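Local coordinates for FAD:protein FMN transferase (Pseudomonas stutzeri ATCC 14405 = CCUG 16156, PDB 5MGY) that probably transfers FMN from FAD to threonine side chains of target proteins such as NosR in a magnesium-dependent reaction that releases AMP, at residues P104-W109 / Q152-S157; D165-R170 / Y179-T184; L187-R192 / S197-A202. One frame throughout, in Å; residues are numbered along the deposited sequence.

Contact 1 of 3, residues P104-W109 / Q152-S157. With MG (magnesium ion), chain I.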
loop_
_atom_site.group_PDB
_atom_site.type_symbol
_atom_site.label_atom_id
_atom_site.label_comp_id
_atom_site.label_asym_id
_atom_site.label_seq_id
_atom_site.Cartn_x
_atom_site.Cartn_y
_atom_site.Cartn_z
ATOM N N PRO A 104 0.645 16.866 7.216
ATOM C CA PRO A 104 0.665 18.318 7.083
ATOM C C PRO A 104 1.062 18.796 5.713
ATOM O O PRO A 104 0.582 19.841 5.301
ATOM C CB PRO A 104 1.700 18.757 8.107
ATOM C CG PRO A 104 1.767 17.619 9.094
ATOM C CD PRO A 104 1.621 16.406 8.221
ATOM N N LEU A 105 1.910 18.074 4.994
ATOM C CA LEU A 105 2.233 18.512 3.644
ATOM C C LEU A 105 1.107 18.099 2.720
ATOM O O LEU A 105 0.806 18.800 1.752
ATOM C CB LEU A 105 3.553 17.939 3.160
ATOM C CG LEU A 105 4.791 18.411 3.879
ATOM C CD1 LEU A 105 5.929 17.450 3.582
ATOM C CD2 LEU A 105 5.138 19.800 3.427
ATOM N N LEU A 106 0.470 16.974 3.007
ATOM C CA LEU A 106 -0.711 16.582 2.217
ATOM C C LEU A 106 -1.846 17.627 2.365
ATOM O O LEU A 106 -2.320 18.160 1.362
ATOM C CB LEU A 106 -1.240 15.153 2.567
ATOM C CG LEU A 106 -0.430 13.881 2.265
ATOM C CD1 LEU A 106 -1.111 12.646 2.891
ATOM C CD2 LEU A 106 -0.176 13.722 0.764
ATOM N N ASN A 107 -2.264 17.937 3.596
ATOM C CA ASN A 107 -3.275 18.984 3.824
ATOM C C ASN A 107 -2.869 20.347 3.295
ATOM O O ASN A 107 -3.719 21.097 2.879
ATOM C CB ASN A 107 -3.663 19.072 5.293
ATOM C CG ASN A 107 -4.512 17.873 5.745
ATOM O OD1 ASN A 107 -5.224 17.252 4.956
ATOM N ND2 ASN A 107 -4.441 17.544 7.024
ATOM N N LEU A 108 -1.572 20.632 3.250
ATOM C CA LEU A 108 -1.101 21.843 2.620
ATOM C C LEU A 108 -1.299 21.827 1.124
ATOM O O LEU A 108 -1.733 22.815 0.562
ATOM C CB LEU A 108 0.362 22.079 2.902
ATOM C CG LEU A 108 0.834 23.415 2.369
ATOM C CD1 LEU A 108 0.146 24.516 3.154
ATOM C CD2 LEU A 108 2.351 23.522 2.442
ATOM N N TRP A 109 -0.951 20.733 0.467
ATOM C CA TRP A 109 -1.067 20.701 -0.984
ATOM C C TRP A 109 -2.499 20.287 -1.447
ATOM O O TRP A 109 -2.690 19.978 -2.622
ATOM C CB TRP A 109 0.038 19.803 -1.611
ATOM C CG TRP A 109 1.499 20.361 -1.641
ATOM C CD1 TRP A 109 2.475 20.154 -0.715
ATOM C CD2 TRP A 109 2.111 21.115 -2.679
ATOM N NE1 TRP A 109 3.644 20.757 -1.086
ATOM C CE2 TRP A 109 3.453 21.367 -2.289
ATOM C CE3 TRP A 109 1.669 21.595 -3.906
ATOM C CZ2 TRP A 109 4.357 22.098 -3.083
ATOM C CZ3 TRP A 109 2.556 22.361 -4.688
ATOM C CH2 TRP A 109 3.890 22.596 -4.266
ATOM N N GLN A 152 1.483 14.721 12.330
ATOM C CA GLN A 152 0.236 14.138 11.906
ATOM C C GLN A 152 0.522 12.910 11.031
ATOM O O GLN A 152 1.207 13.003 10.006
ATOM C CB GLN A 152 -0.579 15.198 11.233
ATOM C CG GLN A 152 -0.748 16.384 12.145
ATOM C CD GLN A 152 -1.912 17.250 11.693
ATOM O OE1 GLN A 152 -1.844 17.926 10.655
ATOM N NE2 GLN A 152 -3.011 17.205 12.454
ATOM N N LEU A 153 0.022 11.767 11.493
ATOM C CA LEU A 153 0.207 10.513 10.827
ATOM C C LEU A 153 -0.822 10.242 9.777
ATOM O O LEU A 153 -1.918 10.789 9.807
ATOM C CB LEU A 153 0.196 9.399 11.843
ATOM C CG LEU A 153 1.255 9.545 12.956
ATOM C CD1 LEU A 153 1.329 8.291 13.820
ATOM C CD2 LEU A 153 2.606 9.887 12.391
ATOM N N ASP A 154 -0.415 9.441 8.801
ATOM C CA ASP A 154 -1.276 8.943 7.706
ATOM C C ASP A 154 -0.761 7.544 7.313
ATOM O O ASP A 154 0.414 7.358 6.998
ATOM C CB ASP A 154 -1.253 9.868 6.472
ATOM C CG ASP A 154 -2.325 9.505 5.431
ATOM O OD1 ASP A 154 -3.094 10.386 4.926
ATOM O OD2 ASP A 154 -2.428 8.316 5.138
ATOM N N PHE A 155 -1.655 6.577 7.298
ATOM C CA PHE A 155 -1.260 5.220 7.162
ATOM C C PHE A 155 -1.581 4.662 5.784
ATOM O O PHE A 155 -1.411 3.460 5.551
ATOM C CB PHE A 155 -1.945 4.381 8.295
ATOM C CG PHE A 155 -1.286 4.557 9.641
ATOM C CD1 PHE A 155 -0.036 3.987 9.913
ATOM C CD2 PHE A 155 -1.898 5.312 10.608
ATOM C CE1 PHE A 155 0.581 4.199 11.127
ATOM C CE2 PHE A 155 -1.292 5.523 11.827
ATOM C CZ PHE A 155 -0.043 4.975 12.091
ATOM N N ASN A 156 -2.017 5.520 4.863
ATOM C CA ASN A 156 -2.619 5.077 3.590
ATOM C C ASN A 156 -1.623 4.351 2.729
ATOM O O ASN A 156 -1.994 3.474 2.015
ATOM C CB ASN A 156 -3.269 6.224 2.784
ATOM C CG ASN A 156 -4.799 6.287 2.901
ATOM O OD1 ASN A 156 -5.490 5.292 3.055
ATOM N ND2 ASN A 156 -5.319 7.464 2.744
ATOM N N SER A 157 -0.348 4.645 2.847
ATOM C CA SER A 157 0.650 4.025 1.987
ATOM C C SER A 157 0.820 2.529 2.283
ATOM O O SER A 157 1.205 1.764 1.354
ATOM C CB SER A 157 1.982 4.782 2.079
ATOM O OG SER A 157 2.480 4.709 3.379
HETATM MG MG MG I . 0.703 2.244 -0.891
#
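P104, in the first turn of helix 103-108, meets Q152 obliquely: the CG-CD side of the proline ring lies against the aliphatic root of the glutamine, with P104 CD 3.9 Å from Q152 CB. With Q152 CG anti to the carbonyl carbon (chi1 -55°) and the chain extended beyond it, the amide is carried along the same ring, and Q152 OE1 comes within 3.9 Å of P104 CG. The amide nitrogen, Q152 NE2, makes a weak hydrogen bond to the backbone O of N66. Two residues on, L106 points at the loop and sets one methyl against a carboxylate, L106 CD1 lying 3.6 Å from D154 OD1; the two side chains cross at about a right angle. N107 follows only at the margin: its ND2 stays 4.5 Å from Q152 OE1, too long for a hydrogen bond, while its OD1 takes a weak one from the backbone N of Q114. The helix side thus offers mainly carbon, and just 179 Å² is buried. D154 divides its oxygens. OD1 faces L106 and also lies near the like-charged E103, whereas OD2 accepts from N156 N at 2.8 Å with an N-H...O angle of 159°, nearly along the C-O axis. That bond closes an Asx turn, which bends the chain just before S157. There the backbone carbonyl, not the hydroxyl, binds the metal: S157 O is 2.4 Å from the magnesium ion, and D271 and T275 complete the protein ligands of this ApbE-family magnesium site.

Contact 2 of 3, residues D165-R170 / Y179-T184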
loop_
_atom_site.group_PDB
_atom_site.type_symbol
_atom_site.label_atom_id
_atom_site.label_comp_id
_atom_site.label_asym_id
_atom_site.label_seq_id
_atom_site.Cartn_x
_atom_site.Cartn_y
_atom_site.Cartn_z
ATOM N N ASP A 165 -3.168 -8.795 4.743
ATOM C CA ASP A 165 -2.430 -9.733 5.569
ATOM C C ASP A 165 -3.336 -10.144 6.724
ATOM O O ASP A 165 -3.446 -11.347 6.977
ATOM C CB ASP A 165 -1.080 -9.199 6.072
ATOM C CG ASP A 165 0.003 -9.106 4.988
ATOM O OD1 ASP A 165 -0.036 -9.860 3.977
ATOM O OD2 ASP A 165 0.965 -8.284 5.150
ATOM N N LEU A 166 -4.022 -9.188 7.361
ATOM C CA LEU A 166 -4.943 -9.530 8.452
ATOM C C LEU A 166 -6.074 -10.463 8.019
ATOM O O LEU A 166 -6.371 -11.428 8.712
ATOM C CB LEU A 166 -5.513 -8.292 9.169
ATOM C CG LEU A 166 -4.502 -7.452 9.987
ATOM C CD1 LEU A 166 -5.185 -6.129 10.406
ATOM C CD2 LEU A 166 -3.838 -8.218 11.155
ATOM N N VAL A 167 -6.685 -10.190 6.882
ATOM C CA VAL A 167 -7.719 -11.058 6.382
ATOM C C VAL A 167 -7.165 -12.462 6.158
ATOM O O VAL A 167 -7.776 -13.418 6.538
ATOM C CB VAL A 167 -8.368 -10.501 5.108
ATOM C CG1 VAL A 167 -9.257 -11.549 4.436
ATOM C CG2 VAL A 167 -9.179 -9.270 5.472
ATOM N N ILE A 168 -5.985 -12.577 5.585
ATOM C CA ILE A 168 -5.364 -13.892 5.413
ATOM C C ILE A 168 -5.050 -14.617 6.744
ATOM O O ILE A 168 -5.195 -15.815 6.836
ATOM C CB ILE A 168 -4.134 -13.796 4.499
ATOM C CG1 ILE A 168 -4.601 -13.522 3.072
ATOM C CG2 ILE A 168 -3.305 -15.080 4.514
ATOM C CD1 ILE A 168 -3.478 -13.194 2.088
ATOM N N ASP A 169 -4.609 -13.935 7.773
ATOM C CA ASP A 169 -4.384 -14.635 9.035
ATOM C C ASP A 169 -5.696 -15.289 9.497
ATOM O O ASP A 169 -5.685 -16.406 10.019
ATOM C CB ASP A 169 -3.811 -13.701 10.114
ATOM C CG ASP A 169 -2.381 -13.203 9.775
ATOM O OD1 ASP A 169 -1.678 -13.802 8.926
ATOM O OD2 ASP A 169 -1.937 -12.176 10.350
ATOM N N ARG A 170 -6.810 -14.595 9.267
ATOM C CA ARG A 170 -8.123 -15.062 9.690
ATOM C C ARG A 170 -8.694 -16.185 8.910
ATOM O O ARG A 170 -9.377 -17.010 9.493
ATOM C CB ARG A 170 -9.168 -13.963 9.656
ATOM C CG ARG A 170 -9.132 -13.101 10.904
ATOM C CD ARG A 170 -9.317 -13.868 12.214
ATOM N NE ARG A 170 -10.623 -14.534 12.337
ATOM C CZ ARG A 170 -10.920 -15.436 13.284
ATOM N NH1 ARG A 170 -9.978 -15.809 14.159
ATOM N NH2 ARG A 170 -12.142 -15.989 13.344
ATOM N N TYR A 179 -6.719 -19.387 -1.456
ATOM C CA TYR A 179 -7.458 -18.094 -1.442
ATOM C C TYR A 179 -6.770 -17.014 -2.321
ATOM O O TYR A 179 -5.568 -17.113 -2.607
ATOM C CB TYR A 179 -7.584 -17.576 0.003
ATOM C CG TYR A 179 -6.263 -17.435 0.633
ATOM C CD1 TYR A 179 -5.485 -16.344 0.352
ATOM C CD2 TYR A 179 -5.748 -18.420 1.482
ATOM C CE1 TYR A 179 -4.198 -16.209 0.875
ATOM C CE2 TYR A 179 -4.459 -18.296 2.037
ATOM C CZ TYR A 179 -3.673 -17.173 1.720
ATOM O OH TYR A 179 -2.365 -16.971 2.205
ATOM N N LEU A 180 -7.525 -16.005 -2.734
ATOM C CA LEU A 180 -6.990 -14.806 -3.385
ATOM C C LEU A 180 -7.759 -13.685 -2.765
ATOM O O LEU A 180 -8.955 -13.637 -2.967
ATOM C CB LEU A 180 -7.266 -14.800 -4.909
ATOM C CG LEU A 180 -7.199 -13.445 -5.683
ATOM C CD1 LEU A 180 -5.810 -12.886 -5.624
ATOM C CD2 LEU A 180 -7.541 -13.585 -7.148
ATOM N N VAL A 181 -7.089 -12.798 -2.042
ATOM C CA VAL A 181 -7.757 -11.712 -1.321
ATOM C C VAL A 181 -7.337 -10.396 -1.946
ATOM O O VAL A 181 -6.173 -10.129 -1.954
ATOM C CB VAL A 181 -7.270 -11.707 0.117
ATOM C CG1 VAL A 181 -7.907 -10.654 0.920
ATOM C CG2 VAL A 181 -7.711 -12.913 0.819
ATOM N N GLU A 182 -8.246 -9.555 -2.433
ATOM C CA GLU A 182 -7.846 -8.268 -2.990
ATOM C C GLU A 182 -8.564 -7.105 -2.298
ATOM O O GLU A 182 -9.781 -7.088 -2.277
ATOM C CB GLU A 182 -8.073 -8.271 -4.502
ATOM C CG GLU A 182 -8.041 -6.887 -5.207
ATOM C CD GLU A 182 -9.445 -6.239 -5.398
ATOM O OE1 GLU A 182 -9.658 -5.037 -5.207
ATOM O OE2 GLU A 182 -10.425 -6.901 -5.736
ATOM N N ILE A 183 -7.819 -6.133 -1.751
ATOM C CA ILE A 183 -8.424 -4.978 -1.069
ATOM C C ILE A 183 -7.877 -3.759 -1.769
ATOM O O ILE A 183 -6.702 -3.510 -1.678
ATOM C CB ILE A 183 -8.133 -4.977 0.435
ATOM C CG1 ILE A 183 -8.711 -6.270 1.046
ATOM C CG2 ILE A 183 -8.725 -3.743 1.123
ATOM C CD1 ILE A 183 -8.297 -6.557 2.480
ATOM N N THR A 184 -8.732 -3.038 -2.515
ATOM C CA THR A 184 -8.373 -1.775 -3.247
ATOM C C THR A 184 -7.095 -1.899 -4.009
ATOM O O THR A 184 -6.247 -1.007 -3.966
ATOM C CB THR A 184 -8.241 -0.514 -2.361
ATOM O OG1 THR A 184 -6.998 -0.519 -1.670
ATOM C CG2 THR A 184 -9.349 -0.441 -1.357
#
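Helix 165-170, which turns V167 and I168 toward strand 179-183, runs roughly antiparallel to it, at 149° between the N-to-C directions, and the two axes approach to 9.1 Å. The nearest backbones are those of I168 and V181, whose CA atoms are 7.5 Å apart, a spacing that side chains must fill. All five touching residues are buried, and those of the strand, Y179, V181 and I183, alternate along it, as expected when a helix covers one face of a sheet. V167 uses both methyls: V167 CG1 meets V181 CG1 at 3.9 Å, and V167 CG2 meets I183 CD1 at 4.1 Å, so one valine bridges two successive inward residues of the strand. I168 works in the other direction. Its CG1 slides past V181, with I168 CG1 3.9 Å from V181 CG2, and its two arms span the phenol end of Y179 at about a right angle. CG1 and CD1 take the CE1 side of the ring, I168 CG1 lying 3.5 Å from Y179 CE1; CG2 reaches the hydroxyl end, I168 CG2 lying 3.5 Å from Y179 CZ. With Y179 CG between the backbone N and the carbonyl carbon (chi1 57°), the ring is laid against I168. Its buried hydroxyl is not left without a partner, since it makes a weak hydrogen bond with E190 of the adjacent strand. Around this layer, V42 and I45 of helix 35-53 press on V167, while strand 179-183 is hydrogen-bonded between strands 21-28 and 186-190, and K188 of strand 186-190 also touches I168.

Contact 3 of 3, residues L187-R192 / S197-A202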
loop_
_atom_site.group_PDB
_atom_site.type_symbol
_atom_site.label_atom_id
_atom_site.label_comp_id
_atom_site.label_asym_id
_atom_site.label_seq_id
_atom_site.Cartn_x
_atom_site.Cartn_y
_atom_site.Cartn_z
ATOM N N LEU A 187 -3.169 -7.165 -3.162
ATOM C CA LEU A 187 -3.628 -8.511 -3.049
ATOM C C LEU A 187 -2.566 -9.515 -2.772
ATOM O O LEU A 187 -1.382 -9.274 -2.943
ATOM C CB LEU A 187 -4.400 -8.914 -4.283
ATOM C CG LEU A 187 -3.781 -9.030 -5.670
ATOM C CD1 LEU A 187 -2.914 -10.284 -5.837
ATOM C CD2 LEU A 187 -4.915 -9.051 -6.714
ATOM N N LYS A 188 -3.038 -10.680 -2.344
ATOM C CA LYS A 188 -2.194 -11.829 -2.124
ATOM C C LYS A 188 -2.982 -13.135 -2.360
ATOM O O LYS A 188 -4.180 -13.225 -2.124
ATOM C CB LYS A 188 -1.598 -11.743 -0.737
ATOM C CG LYS A 188 -0.722 -12.904 -0.370
ATOM C CD LYS A 188 0.012 -12.709 0.953
ATOM C CE LYS A 188 0.762 -14.005 1.273
ATOM N NZ LYS A 188 1.408 -14.174 2.580
ATOM N N ALA A 189 -2.298 -14.146 -2.845
ATOM C CA ALA A 189 -2.925 -15.411 -3.021
ATOM C C ALA A 189 -2.007 -16.524 -2.616
ATOM O O ALA A 189 -0.782 -16.369 -2.631
ATOM C CB ALA A 189 -3.346 -15.581 -4.481
ATOM N N GLU A 190 -2.630 -17.663 -2.305
ATOM C CA GLU A 190 -1.909 -18.879 -1.899
ATOM C C GLU A 190 -2.687 -20.128 -2.230
ATOM O O GLU A 190 -3.871 -20.069 -2.483
ATOM C CB GLU A 190 -1.653 -18.837 -0.422
ATOM C CG GLU A 190 -0.683 -19.866 0.074
ATOM C CD GLU A 190 0.052 -19.406 1.290
ATOM O OE1 GLU A 190 0.887 -20.200 1.737
ATOM O OE2 GLU A 190 -0.202 -18.277 1.816
ATOM N N GLY A 191 -1.989 -21.250 -2.279
ATOM C CA GLY A 191 -2.576 -22.499 -2.674
ATOM C C GLY A 191 -2.869 -22.586 -4.153
ATOM O O GLY A 191 -2.357 -21.802 -4.962
ATOM N N ARG A 192 -3.707 -23.573 -4.475
ATOM C CA ARG A 192 -4.151 -23.818 -5.831
ATOM C C ARG A 192 -5.637 -23.999 -5.857
ATOM O O ARG A 192 -6.208 -24.303 -4.864
ATOM C CB ARG A 192 -3.416 -25.041 -6.389
ATOM C CG ARG A 192 -1.918 -24.751 -6.594
ATOM C CD ARG A 192 -1.154 -25.918 -7.170
ATOM N NE ARG A 192 0.128 -25.545 -7.762
ATOM C CZ ARG A 192 0.296 -25.005 -8.979
ATOM N NH1 ARG A 192 -0.745 -24.700 -9.755
ATOM N NH2 ARG A 192 1.525 -24.744 -9.431
ATOM N N SER A 197 -5.035 -25.720 -10.869
ATOM C CA SER A 197 -4.489 -24.475 -11.409
ATOM C C SER A 197 -4.009 -23.478 -10.337
ATOM O O SER A 197 -4.432 -23.549 -9.217
ATOM C CB SER A 197 -5.480 -23.830 -12.391
ATOM O OG SER A 197 -6.346 -22.927 -11.812
ATOM N N PRO A 198 -3.135 -22.547 -10.684
ATOM C CA PRO A 198 -2.749 -21.522 -9.775
ATOM C C PRO A 198 -3.595 -20.245 -9.897
ATOM O O PRO A 198 -4.322 -19.991 -10.894
ATOM C CB PRO A 198 -1.330 -21.234 -10.218
ATOM C CG PRO A 198 -1.439 -21.273 -11.715
ATOM C CD PRO A 198 -2.427 -22.385 -11.934
ATOM N N TRP A 199 -3.449 -19.445 -8.846
ATOM C CA TRP A 199 -3.932 -18.084 -8.839
ATOM C C TRP A 199 -2.981 -17.187 -9.686
ATOM O O TRP A 199 -1.760 -17.202 -9.551
ATOM C CB TRP A 199 -4.002 -17.579 -7.405
ATOM C CG TRP A 199 -4.907 -18.385 -6.493
ATOM C CD1 TRP A 199 -4.502 -19.233 -5.501
ATOM C CD2 TRP A 199 -6.337 -18.355 -6.449
ATOM N NE1 TRP A 199 -5.582 -19.752 -4.866
ATOM C CE2 TRP A 199 -6.726 -19.222 -5.411
ATOM C CE3 TRP A 199 -7.315 -17.633 -7.139
ATOM C CZ2 TRP A 199 -8.066 -19.439 -5.075
ATOM C CZ3 TRP A 199 -8.642 -17.843 -6.817
ATOM C CH2 TRP A 199 -9.010 -18.766 -5.799
ATOM N N ARG A 200 -3.566 -16.389 -10.557
ATOM C CA ARG A 200 -2.799 -15.542 -11.426
ATOM C C ARG A 200 -3.245 -14.104 -11.390
ATOM O O ARG A 200 -4.462 -13.805 -11.317
ATOM C CB ARG A 200 -3.001 -16.031 -12.840
ATOM C CG ARG A 200 -2.715 -17.509 -13.065
ATOM C CD ARG A 200 -2.827 -17.793 -14.545
ATOM N NE ARG A 200 -1.687 -18.590 -14.960
ATOM C CZ ARG A 200 -1.764 -19.845 -15.374
ATOM N NH1 ARG A 200 -2.947 -20.480 -15.431
ATOM N NH2 ARG A 200 -0.650 -20.483 -15.700
ATOM N N ILE A 201 -2.276 -13.208 -11.457
ATOM C CA ILE A 201 -2.584 -11.809 -11.627
ATOM C C ILE A 201 -1.904 -11.371 -12.951
ATOM O O ILE A 201 -0.958 -12.015 -13.469
ATOM C CB ILE A 201 -2.199 -10.990 -10.342
ATOM C CG1 ILE A 201 -2.827 -9.575 -10.282
ATOM C CG2 ILE A 201 -0.693 -10.823 -10.218
ATOM C CD1 ILE A 201 -4.349 -9.455 -10.382
ATOM N N ALA A 202 -2.436 -10.280 -13.505
ATOM C CA ALA A 202 -1.836 -9.560 -14.639
ATOM C C ALA A 202 -1.232 -8.217 -14.201
ATOM O O ALA A 202 -1.916 -7.404 -13.563
ATOM C CB ALA A 202 -2.911 -9.298 -15.685
#
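The indole of W199 presents an edge to the backbone of the opposing segment: E190 O lies near the ring plane, 3.0 Å from W199 NE1, and G191 O approaches CD1 obliquely. W199 NE1 is also near the hydroxyl of S178, to which it is hydrogen-bonded, and the side chain packs on L180 of strand 179-183. A189 sits obliquely to the same ring, its methyl nearest the start of the side chain, with A189 CB 3.6 Å from W199 CB. The guanidinium of R192 has the carbonyl carbon of S197 at its edge and P198 N obliquely; R192 NH1 is 3.3 Å from P198 N, which has no hydrogen to share, so this approach is contact without a bond. A second guanidinium, that of R200, carries the proline on one face, P198 CG standing 3.9 Å above its centre, and its NH2 joins E218 in a salt bridge. Strands 187-190 and 199-202 run 152° apart with axes 7.7 Å from each other, too far for backbone pairing along them; the fit is to a beta-arch, in which the chain passes from the large antiparallel sheet to the two-stranded one and the strands meet through side chains. A smaller residue such as an alanine in place of W199 would probably open a gap beside A189 and L180 and leave the S178 hydroxyl without its indole mate. Further along, L187 and I201 reach toward each other tip to tip, with L187 CD2 3.7 Å from I201 CD1, and L219 of strand 213-219 also packs on L187.

In the fold
Contacts 2 and 3 adjoin, their centres about 12 Å apart, and share the large antiparallel sheet through neighbouring strands 179-183 and 186-190. They use opposite faces of it: the helix side is wholly buried and almost purely aliphatic and aromatic, whereas the side bearing the two-stranded sheet is partly buried and adds an arginine, a proline and backbone carbonyls toward R192 and P198. Contact 1 lies about 26 Å and 33 Å from them between centres, across the middle of the chain, as a thin surface meeting of helix and loop. It is the one that includes a magnesium ligand, and the chain continues from it into helix 159-173, which supplies contact 2.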